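Local coordinates for cerato-platanin-like protein (Moniliophthora perniciosa, PDB 3SUK) that is a secreted fungal protein of the cerato-platanin family whose precise role is not established, built on a double-psi beta-barrel fold, at residues C61-I67 against Q114-R120. Numbering follows the deposited sequence.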
loop_
_atom_site.group_PDB
_atom_site.type_symbol
_atom_site.label_atom_id
_atom_site.label_comp_id
_atom_site.label_asym_id
_atom_site.label_seq_id
_atom_site.Cartn_x
_atom_site.Cartn_y
_atom_site.Cartn_z
ATOM N N CYS A 61 4.435 -7.257 7.349
ATOM C CA CYS A 61 4.887 -7.266 5.948
ATOM C C CYS A 61 3.996 -8.176 5.114
ATOM O O CYS A 61 3.850 -9.340 5.417
ATOM C CB CYS A 61 6.354 -7.793 5.843
ATOM S SG CYS A 61 7.585 -6.511 6.339
ATOM N N GLY A 62 3.440 -7.609 4.062
ATOM C CA GLY A 62 2.519 -8.339 3.208
ATOM C C GLY A 62 1.047 -8.225 3.577
ATOM O O GLY A 62 0.213 -8.719 2.874
ATOM N N ASN A 63 0.723 -7.464 4.610
ATOM C CA ASN A 63 -0.666 -7.339 4.962
ATOM C C ASN A 63 -1.483 -6.740 3.836
ATOM O O ASN A 63 -1.066 -5.867 3.145
ATOM C CB ASN A 63 -0.861 -6.516 6.228
ATOM C CG ASN A 63 -0.614 -7.323 7.511
ATOM O OD1 ASN A 63 -0.325 -8.483 7.481
ATOM N ND2 ASN A 63 -0.673 -6.650 8.593
ATOM N N CYS A 64 -2.688 -7.250 3.728
ATOM C CA CYS A 64 -3.629 -6.884 2.704
ATOM C C CYS A 64 -4.767 -6.085 3.333
ATOM O O CYS A 64 -5.354 -6.527 4.240
ATOM C CB CYS A 64 -4.184 -8.185 2.095
ATOM S SG CYS A 64 -5.364 -7.954 0.725
ATOM N N TYR A 65 -5.021 -4.907 2.798
ATOM C CA TYR A 65 -5.999 -3.988 3.317
ATOM C C TYR A 65 -7.004 -3.584 2.256
ATOM O O TYR A 65 -6.641 -3.263 1.151
ATOM C CB TYR A 65 -5.312 -2.724 3.821
ATOM C CG TYR A 65 -4.321 -2.956 4.915
ATOM C CD1 TYR A 65 -3.002 -3.219 4.614
ATOM C CD2 TYR A 65 -4.696 -2.903 6.251
ATOM C CE1 TYR A 65 -2.083 -3.400 5.597
ATOM C CE2 TYR A 65 -3.784 -3.114 7.245
ATOM C CZ TYR A 65 -2.491 -3.393 6.912
ATOM O OH TYR A 65 -1.573 -3.607 7.892
ATOM N N THR A 66 -8.260 -3.556 2.637
ATOM C CA THR A 66 -9.297 -2.977 1.813
ATOM C C THR A 66 -9.425 -1.558 2.307
ATOM O O THR A 66 -9.757 -1.318 3.444
ATOM C CB THR A 66 -10.632 -3.709 1.955
ATOM O OG1 THR A 66 -10.485 -5.024 1.436
ATOM C CG2 THR A 66 -11.695 -3.009 1.171
ATOM N N ILE A 67 -9.115 -0.630 1.414
ATOM C CA ILE A 67 -9.066 0.805 1.708
ATOM C C ILE A 67 -10.204 1.465 0.951
ATOM O O ILE A 67 -10.354 1.264 -0.195
ATOM C CB ILE A 67 -7.709 1.430 1.300
ATOM C CG1 ILE A 67 -6.527 0.730 2.017
ATOM C CG2 ILE A 67 -7.666 2.916 1.653
ATOM C CD1 ILE A 67 -5.219 1.138 1.552
ATOM N N GLN A 114 -10.879 4.959 5.259
ATOM C CA GLN A 114 -11.230 3.837 6.079
ATOM C C GLN A 114 -10.415 2.620 5.601
ATOM O O GLN A 114 -10.240 2.405 4.440
ATOM C CB GLN A 114 -12.732 3.560 6.011
ATOM C CG GLN A 114 -13.573 4.582 6.720
ATOM C CD GLN A 114 -13.382 4.575 8.207
ATOM O OE1 GLN A 114 -13.404 3.553 8.830
ATOM N NE2 GLN A 114 -13.197 5.740 8.774
ATOM N N SER A 115 -9.852 1.907 6.545
ATOM C CA SER A 115 -9.014 0.773 6.225
ATOM C C SER A 115 -9.434 -0.433 7.078
ATOM O O SER A 115 -9.643 -0.332 8.267
ATOM C CB SER A 115 -7.549 1.141 6.496
ATOM O OG SER A 115 -6.709 0.012 6.326
ATOM N N GLN A 116 -9.533 -1.566 6.405
ATOM C CA GLN A 116 -9.832 -2.822 7.040
ATOM C C GLN A 116 -8.846 -3.879 6.533
ATOM O O GLN A 116 -8.900 -4.192 5.383
ATOM C CB GLN A 116 -11.260 -3.237 6.632
ATOM C CG GLN A 116 -11.746 -4.488 7.272
ATOM C CD GLN A 116 -11.459 -4.503 8.765
ATOM O OE1 GLN A 116 -12.051 -3.753 9.523
ATOM N NE2 GLN A 116 -10.535 -5.327 9.181
ATOM N N GLN A 117 -8.041 -4.474 7.378
ATOM C CA GLN A 117 -7.285 -5.630 6.952
ATOM C C GLN A 117 -8.214 -6.777 6.583
ATOM O O GLN A 117 -9.218 -6.979 7.230
ATOM C CB GLN A 117 -6.336 -6.077 8.061
ATOM C CG GLN A 117 -5.364 -7.093 7.534
ATOM C CD GLN A 117 -4.412 -7.623 8.538
ATOM O OE1 GLN A 117 -4.530 -7.415 9.713
ATOM N NE2 GLN A 117 -3.480 -8.318 8.063
ATOM N N VAL A 118 -7.830 -7.490 5.543
ATOM C CA VAL A 118 -8.494 -8.676 5.067
ATOM C C VAL A 118 -7.446 -9.799 4.928
ATOM O O VAL A 118 -6.286 -9.634 5.194
ATOM C CB VAL A 118 -9.220 -8.444 3.715
ATOM C CG1 VAL A 118 -10.356 -7.433 3.881
ATOM C CG2 VAL A 118 -8.232 -7.974 2.666
ATOM N N ALA A 119 -7.909 -10.976 4.554
ATOM C CA ALA A 119 -7.022 -12.101 4.418
ATOM C C ALA A 119 -5.962 -11.829 3.360
ATOM O O ALA A 119 -6.208 -11.163 2.406
ATOM C CB ALA A 119 -7.793 -13.381 4.071
ATOM N N ARG A 120 -4.793 -12.413 3.579
ATOM C CA ARG A 120 -3.648 -12.226 2.717
ATOM C C ARG A 120 -4.031 -12.667 1.295
ATOM O O ARG A 120 -3.650 -12.051 0.320
ATOM C CB ARG A 120 -2.436 -13.047 3.218
ATOM C CG ARG A 120 -1.764 -12.589 4.547
ATOM C CD ARG A 120 -1.017 -11.283 4.318
ATOM N NE ARG A 120 -0.344 -10.835 5.533
ATOM C CZ ARG A 120 0.870 -11.193 5.876
ATOM N NH1 ARG A 120 1.542 -12.043 5.138
ATOM N NH2 ARG A 120 1.387 -10.723 6.995
HETATM O O HOH W 1 -3.510 -9.367 5.567
#
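Backbone hydrogen bonds join Thr66 and Gln116 in both directions, Thr66 N to Gln116 O at 2.9 Å and Gln116 N to Thr66 O at 3.0 Å, the reciprocal pattern of an antiparallel hydrogen-bonded pair. Val118 N adds a nearly straight bond to Cys64 O (175°). Past this point the direct ladder gives way to a water, which accepts from Cys64 N and Gln117 NE2 and donates to Val118 O.

Among polar side chains, Arg120 approaches Asn63 side-on: NE (3.1 Å) and NH2 (2.9 Å) both donate to Asn63 OD1, with the guanidinium and amide planes 55° apart. A bend at chi2 (-71°) brings the guanidinium back over the 61-63 backbone, with Gly62 C under one face, offset toward its rim. The other end of the amide, Asn63 ND2, donates in plane to Tyr65 OH, which is also hydrogen-bonded to Asp52. An alanine in place of Arg120 would probably leave Asn63 OD1 without these two donors and the amide held mainly through ND2.

Apolar contacts lie on both faces of the sheet. Val118 CG2 meets Cys64 SG at 3.5 Å, the sulfur that is disulfide-bonded to Cys123, while Tyr65 CE2 lies 4.0 Å from Gln117 CB.

Regular pairing thus joins neighbouring strands of the double-psi barrel, whereas at Asn63 and Arg120 one neutral amide oxygen, gripped twice by a cation, ties the C-terminal segment to the 61-63 loop.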